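Local atomic coordinates of 4-hydroxythreonine-4-phosphate dehydrogenase (Legionella pneumophila subsp. pneumophila, PDB entry 6XMY), a protein that probably catalyses the NAD(P)-dependent oxidation of 4-(phosphooxy)-L-threonine, a late step of pyridoxine 5'-phosphate biosynthesis, as a metal-dependent homodimer. Residues H138-A143 and L290-R294; V152-S158 and E282-L288. One frame throughout, in Å; residues are numbered along the deposited sequence. Where two conformers were deposited one is given.

Contact 1: H138-A143 and L290-R294. With SO4 (sulfate ion), chain C.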
loop_
_atom_site.group_PDB
_atom_site.type_symbol
_atom_site.label_atom_id
_atom_site.label_comp_id
_atom_site.label_asym_id
_atom_site.label_seq_id
_atom_site.Cartn_x
_atom_site.Cartn_y
_atom_site.Cartn_z
ATOM N N HIS A 138 -4.366 -5.896 -3.005
ATOM C CA HIS A 138 -4.687 -4.690 -3.773
ATOM C C HIS A 138 -3.702 -4.500 -4.915
ATOM O O HIS A 138 -4.075 -4.050 -6.006
ATOM C CB HIS A 138 -4.569 -3.430 -2.909
ATOM C CG HIS A 138 -5.621 -3.254 -1.851
ATOM N ND1 HIS A 138 -5.439 -3.667 -0.547
ATOM C CD2 HIS A 138 -6.812 -2.610 -1.878
ATOM C CE1 HIS A 138 -6.490 -3.316 0.176
ATOM N NE2 HIS A 138 -7.342 -2.675 -0.609
ATOM N N THR A 139 -2.421 -4.772 -4.654
ATOM C CA THR A 139 -1.371 -4.439 -5.609
ATOM C C THR A 139 -1.590 -5.167 -6.927
ATOM O O THR A 139 -1.556 -4.556 -8.007
ATOM C CB THR A 139 -0.012 -4.798 -4.997
ATOM O OG1 THR A 139 0.152 -4.075 -3.767
ATOM C CG2 THR A 139 1.120 -4.448 -5.947
ATOM N N GLU A 140 -1.853 -6.474 -6.854
ATOM C CA GLU A 140 -2.109 -7.254 -8.062
ATOM C C GLU A 140 -3.462 -6.907 -8.668
ATOM O O GLU A 140 -3.614 -6.884 -9.898
ATOM C CB GLU A 140 -2.048 -8.749 -7.750
ATOM C CG GLU A 140 -0.666 -9.270 -7.371
ATOM C CD GLU A 140 -0.201 -8.800 -6.005
ATOM O OE1 GLU A 140 -1.033 -8.737 -5.074
ATOM O OE2 GLU A 140 0.998 -8.471 -5.867
ATOM N N PHE A 141 -4.463 -6.645 -7.822
ATOM C CA PHE A 141 -5.769 -6.247 -8.334
ATOM C C PHE A 141 -5.648 -4.993 -9.189
ATOM O O PHE A 141 -6.199 -4.924 -10.291
ATOM C CB PHE A 141 -6.765 -6.016 -7.196
ATOM C CG PHE A 141 -8.075 -5.437 -7.668
ATOM C CD1 PHE A 141 -9.095 -6.263 -8.122
ATOM C CD2 PHE A 141 -8.270 -4.065 -7.703
ATOM C CE1 PHE A 141 -10.300 -5.728 -8.577
ATOM C CE2 PHE A 141 -9.459 -3.530 -8.165
ATOM C CZ PHE A 141 -10.474 -4.363 -8.602
ATOM N N PHE A 142 -4.931 -3.982 -8.688
ATOM C CA PHE A 142 -4.822 -2.730 -9.430
ATOM C C PHE A 142 -3.955 -2.897 -10.672
ATOM O O PHE A 142 -4.242 -2.300 -11.717
ATOM C CB PHE A 142 -4.281 -1.618 -8.526
ATOM C CG PHE A 142 -5.220 -1.213 -7.410
ATOM C CD1 PHE A 142 -6.572 -1.006 -7.658
ATOM C CD2 PHE A 142 -4.743 -1.011 -6.116
ATOM C CE1 PHE A 142 -7.430 -0.631 -6.633
ATOM C CE2 PHE A 142 -5.601 -0.633 -5.088
ATOM C CZ PHE A 142 -6.936 -0.437 -5.352
ATOM N N ALA A 143 -2.883 -3.687 -10.579
ATOM C CA ALA A 143 -2.083 -3.975 -11.766
ATOM C C ALA A 143 -2.944 -4.584 -12.867
ATOM O O ALA A 143 -2.876 -4.168 -14.031
ATOM C CB ALA A 143 -0.926 -4.910 -11.401
ATOM N N LEU A 290 1.309 2.462 -11.384
ATOM C CA LEU A 290 -0.048 2.622 -11.888
ATOM C C LEU A 290 -0.219 4.008 -12.486
ATOM O O LEU A 290 0.557 4.920 -12.187
ATOM C CB LEU A 290 -1.037 2.484 -10.734
ATOM C CG LEU A 290 -1.030 1.189 -9.925
ATOM C CD1 LEU A 290 -1.971 1.353 -8.758
ATOM C CD2 LEU A 290 -1.422 -0.003 -10.794
ATOM N N PRO A 291 -1.251 4.219 -13.310
ATOM C CA PRO A 291 -1.544 5.574 -13.794
ATOM C C PRO A 291 -2.250 6.445 -12.767
ATOM O O PRO A 291 -2.546 7.610 -13.060
ATOM C CB PRO A 291 -2.443 5.322 -15.015
ATOM C CG PRO A 291 -3.077 4.038 -14.758
ATOM C CD PRO A 291 -2.101 3.206 -13.958
ATOM N N ILE A 292 -2.535 5.905 -11.585
ATOM C CA ILE A 292 -3.073 6.666 -10.469
ATOM C C ILE A 292 -2.107 6.553 -9.297
ATOM O O ILE A 292 -1.245 5.672 -9.247
ATOM C CB ILE A 292 -4.476 6.184 -10.038
ATOM C CG1 ILE A 292 -4.412 4.732 -9.533
ATOM C CG2 ILE A 292 -5.486 6.348 -11.184
ATOM C CD1 ILE A 292 -5.609 4.302 -8.684
ATOM N N ILE A 293 -2.275 7.466 -8.343
ATOM C CA ILE A 293 -1.600 7.381 -7.055
ATOM C C ILE A 293 -2.432 6.473 -6.164
ATOM O O ILE A 293 -3.650 6.656 -6.041
ATOM C CB ILE A 293 -1.486 8.774 -6.421
ATOM C CG1 ILE A 293 -0.648 9.707 -7.293
ATOM C CG2 ILE A 293 -0.963 8.667 -5.001
ATOM C CD1 ILE A 293 -0.917 11.162 -7.017
ATOM N N ARG A 294 -1.788 5.481 -5.553
ATOM C CA ARG A 294 -2.460 4.636 -4.574
ATOM C C ARG A 294 -1.526 4.395 -3.403
ATOM O O ARG A 294 -0.427 3.860 -3.586
ATOM C CB ARG A 294 -2.915 3.300 -5.173
ATOM C CG ARG A 294 -3.574 2.381 -4.139
ATOM C CD ARG A 294 -2.609 1.307 -3.663
ATOM N NE ARG A 294 -3.120 0.564 -2.507
ATOM C CZ ARG A 294 -2.681 -0.638 -2.133
ATOM N NH1 ARG A 294 -1.748 -1.258 -2.842
ATOM N NH2 ARG A 294 -3.195 -1.232 -1.061
HETATM S S SO4 C . -1.710 -5.035 -0.845
HETATM O O1 SO4 C . -1.528 -3.592 -0.992
HETATM O O2 SO4 C . -3.120 -5.313 -0.591
HETATM O O3 SO4 C . -1.335 -5.674 -2.105
HETATM O O4 SO4 C . -0.916 -5.596 0.260
#

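Contact 2: V152-S158 and E282-L288. With SO4 (sulfate ion), chain C.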
loop_
_atom_site.group_PDB
_atom_site.type_symbol
_atom_site.label_atom_id
_atom_site.label_comp_id
_atom_site.label_asym_id
_atom_site.label_seq_id
_atom_site.Cartn_x
_atom_site.Cartn_y
_atom_site.Cartn_z
ATOM N N VAL A 152 5.079 -2.170 -8.380
ATOM C CA VAL A 152 6.008 -2.428 -7.289
ATOM C C VAL A 152 5.352 -2.009 -5.985
ATOM O O VAL A 152 4.854 -0.883 -5.863
ATOM C CB VAL A 152 7.343 -1.682 -7.471
ATOM C CG1 VAL A 152 8.257 -1.962 -6.271
ATOM C CG2 VAL A 152 8.014 -2.074 -8.778
ATOM N N MET A 153 5.351 -2.913 -5.017
ATOM C CA MET A 153 4.941 -2.592 -3.657
ATOM C C MET A 153 6.147 -2.042 -2.909
ATOM O O MET A 153 7.188 -2.707 -2.812
ATOM C CB MET A 153 4.421 -3.831 -2.934
ATOM C CG MET A 153 4.220 -3.610 -1.436
ATOM S SD MET A 153 3.756 -5.092 -0.515
ATOM C CE MET A 153 2.276 -5.579 -1.401
ATOM N N MET A 154 6.012 -0.833 -2.384
ATOM C CA MET A 154 7.082 -0.211 -1.618
ATOM C C MET A 154 6.500 0.291 -0.311
ATOM O O MET A 154 5.534 1.055 -0.314
ATOM C CB MET A 154 7.750 0.937 -2.383
ATOM C CG MET A 154 8.917 1.547 -1.625
ATOM S SD MET A 154 9.707 2.901 -2.502
ATOM C CE MET A 154 8.533 4.223 -2.246
ATOM N N LEU A 155 7.053 -0.156 0.800
ATOM C CA LEU A 155 6.718 0.435 2.088
ATOM C C LEU A 155 7.719 1.537 2.410
ATOM O O LEU A 155 8.919 1.417 2.121
ATOM C CB LEU A 155 6.658 -0.624 3.197
ATOM C CG LEU A 155 5.272 -1.285 3.353
ATOM C CD1 LEU A 155 4.916 -2.160 2.149
ATOM C CD2 LEU A 155 5.169 -2.084 4.648
ATOM N N ALA A 156 7.219 2.620 2.991
ATOM C CA ALA A 156 8.025 3.815 3.181
ATOM C C ALA A 156 7.760 4.410 4.550
ATOM O O ALA A 156 6.604 4.567 4.955
ATOM C CB ALA A 156 7.707 4.854 2.098
ATOM N N CYS A 157 8.838 4.739 5.250
ATOM C CA CYS A 157 8.787 5.493 6.492
ATOM C C CYS A 157 10.040 6.358 6.540
ATOM O O CYS A 157 10.884 6.298 5.644
ATOM C CB CYS A 157 8.680 4.558 7.702
ATOM S SG CYS A 157 10.055 3.370 7.845
ATOM N N SER A 158 10.165 7.172 7.591
ATOM C CA SER A 158 11.330 8.048 7.679
ATOM C C SER A 158 12.635 7.257 7.768
ATOM O O SER A 158 13.681 7.742 7.322
ATOM C CB SER A 158 11.198 9.010 8.859
ATOM O OG SER A 158 11.368 8.322 10.080
ATOM N N GLU A 282 3.917 4.596 11.367
ATOM C CA GLU A 282 4.109 5.715 10.457
ATOM C C GLU A 282 4.252 5.291 9.007
ATOM O O GLU A 282 4.185 6.154 8.124
ATOM C CB GLU A 282 5.356 6.526 10.844
ATOM C CG GLU A 282 6.655 5.835 10.451
ATOM C CD GLU A 282 7.854 6.766 10.449
ATOM O OE1 GLU A 282 8.663 6.691 11.399
ATOM O OE2 GLU A 282 7.989 7.566 9.496
ATOM N N ALA A 283 4.434 4.005 8.733
ATOM C CA ALA A 283 4.798 3.547 7.403
ATOM C C ALA A 283 3.587 3.472 6.484
ATOM O O ALA A 283 2.450 3.252 6.921
ATOM C CB ALA A 283 5.480 2.181 7.472
ATOM N N VAL A 284 3.859 3.646 5.192
ATOM C CA VAL A 284 2.856 3.670 4.141
ATOM C C VAL A 284 3.256 2.651 3.089
ATOM O O VAL A 284 4.428 2.566 2.714
ATOM C CB VAL A 284 2.791 5.068 3.499
ATOM C CG1 VAL A 284 1.797 5.094 2.329
ATOM C CG2 VAL A 284 2.432 6.115 4.549
ATOM N N ASN A 285 2.282 1.880 2.622
ATOM C CA ASN A 285 2.451 1.005 1.473
ATOM C C ASN A 285 2.002 1.802 0.261
ATOM O O ASN A 285 0.847 2.234 0.192
ATOM C CB ASN A 285 1.616 -0.265 1.679
ATOM C CG ASN A 285 1.393 -1.073 0.405
ATOM O OD1 ASN A 285 2.042 -0.866 -0.628
ATOM N ND2 ASN A 285 0.450 -2.011 0.483
ATOM N N ILE A 286 2.925 2.065 -0.654
ATOM C CA ILE A 286 2.611 2.798 -1.871
ATOM C C ILE A 286 2.864 1.888 -3.064
ATOM O O ILE A 286 3.897 1.207 -3.124
ATOM C CB ILE A 286 3.391 4.118 -1.973
ATOM C CG1 ILE A 286 3.027 4.829 -3.271
ATOM C CG2 ILE A 286 4.877 3.896 -1.890
ATOM C CD1 ILE A 286 3.518 6.189 -3.305
ATOM N N THR A 287 1.916 1.868 -4.004
ATOM C CA THR A 287 2.062 1.075 -5.215
ATOM C C THR A 287 2.667 1.952 -6.305
ATOM O O THR A 287 2.123 3.016 -6.628
ATOM C CB THR A 287 0.717 0.523 -5.678
ATOM O OG1 THR A 287 0.139 -0.269 -4.635
ATOM C CG2 THR A 287 0.907 -0.329 -6.923
ATOM N N LEU A 288 3.787 1.507 -6.868
ATOM C CA LEU A 288 4.461 2.228 -7.938
ATOM C C LEU A 288 4.124 1.598 -9.280
ATOM O O LEU A 288 4.095 0.371 -9.410
ATOM C CB LEU A 288 5.975 2.160 -7.736
ATOM C CG LEU A 288 6.454 2.475 -6.326
ATOM C CD1 LEU A 288 7.967 2.323 -6.264
ATOM C CD2 LEU A 288 6.003 3.864 -5.867
HETATM S S SO4 C . -1.710 -5.035 -0.845
HETATM O O1 SO4 C . -1.528 -3.592 -0.992
HETATM O O2 SO4 C . -3.120 -5.313 -0.591
HETATM O O3 SO4 C . -1.335 -5.674 -2.105
HETATM O O4 SO4 C . -0.916 -5.596 0.260
#

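Contact 1: H138-A143 and L290-R294
Arg294 leaves its backbone with CG opposite the amide nitrogen (chi1 178°) and then bends at chi2 (-101°), a course that carries the aliphatic part of the chain past Phe142 and the guanidinium to His138 and Thr139. There His138 CB sits over one face of the guanidinium, offset toward its rim and 3.2 Å from Arg294 NH2. Thr139 OG1 comes at the edge of the same group, near its plane. Farther back, Phe142 CE2 packs 3.8 Å from Arg294 CG, the two side chains crossing at about a right angle, while Phe142 CB rests 3.8 Å from Leu290 CD1.

No hydrogen bond joins the two segments directly; a sulfate, probably from the crystallisation liquor, does so instead. Arg294 NH1 and NH2 both donate to sulfate O1, the latter at 2.9 Å. Sulfate O2 accepts from the backbone N of His138 and from His138 ND1, each at 2.8 Å; chi1 of -70° turns the imidazole so that ND1 reaches it. O3 accepts from the backbone N and OG1 of Thr139. From outside the pair, Thr120 and Thr287 also grip the guanidinium, which should limit its rotation. An anion held by the first backbone N-H groups of a helix together with an arginine is characteristic of a phosphate-binding site, and the sulfate may mark where the substrate phosphate binds in the predicted pocket of the PdxA family.

Contact 2: V152-S158 and E282-L288
Val152 pairs with Leu288, Met154 with Ile286 and Ala156 with Val284, the three hydrogen-bonded pairs of an antiparallel beta ladder in the middle of the PdxA fold. Each pair is closed by two backbone bonds; that from Leu288 N to Val152 O is 2.8 Å long and almost straight (177°). Met153 with Thr287 and Leu155 with Asn285 are the non-hydrogen-bonded pairs between them. The strands run at 149° to each other, with their axes 4.7 Å apart at closest approach. Beyond the ladder, in one of the two conformers of Glu282, Ser158 N donates to Glu282 OE2 at 2.9 Å from well above the carboxylate plane, and Cys157 CB packs against the same carboxylate.

On the face that carries Val152, Met154 and Ala156, the contacts are apolar. Met154 and Ile286 lie side by side and point the same way, and the bend at the end of the methionine (chi3 76°) sets Met154 CE 3.7 Å from Ile286 CG2. Leu288 crosses Met154 at a slant, with its CD1 against Met154 CB.

Met153 and Leu155, each modelled in two conformers, meet Asn285 on the other face. In one conformer of each, Leu155 CD1 lies 3.8 Å from Asn285 CB, and Met153 crosses Asn285 at about a right angle with its CG 3.6 Å from Asn285 OD1. Both neighbours lie on the same side of the Asn285 amide plane.

Farther out, helix 180-197 packs on Val152, Met154 and Leu288, and helix 268-279 on Leu155, while backbone bonds to strands 161-164 and 294-297 hold the pair from its two outer edges. On the face of Met153 and Leu155, Asn285, a predicted substrate-binding residue, gives a hydrogen bond from ND2 to sulfate O1 at 2.9 Å.

The centres of the two contacts lie about 13 Å apart, and one sulfate touches both. Along the chain they are nested: helix 138-145 comes first, strand 152-156 follows it, and strand 284-288 returns before the loop that leads to Arg294, so contact 2 falls inside the loop closed by contact 1. Backbone bonds between Thr287 and Arg294 join strands 284-288 and 294-297, and Arg294 NH1 lies 2.8 Å from Thr287 OG1, probably hydrogen-bonded. A helix start and neighbouring strands thus converge on one anion, beside the bound NAD, consistent with a substrate pocket assembled from distant parts of the sequence.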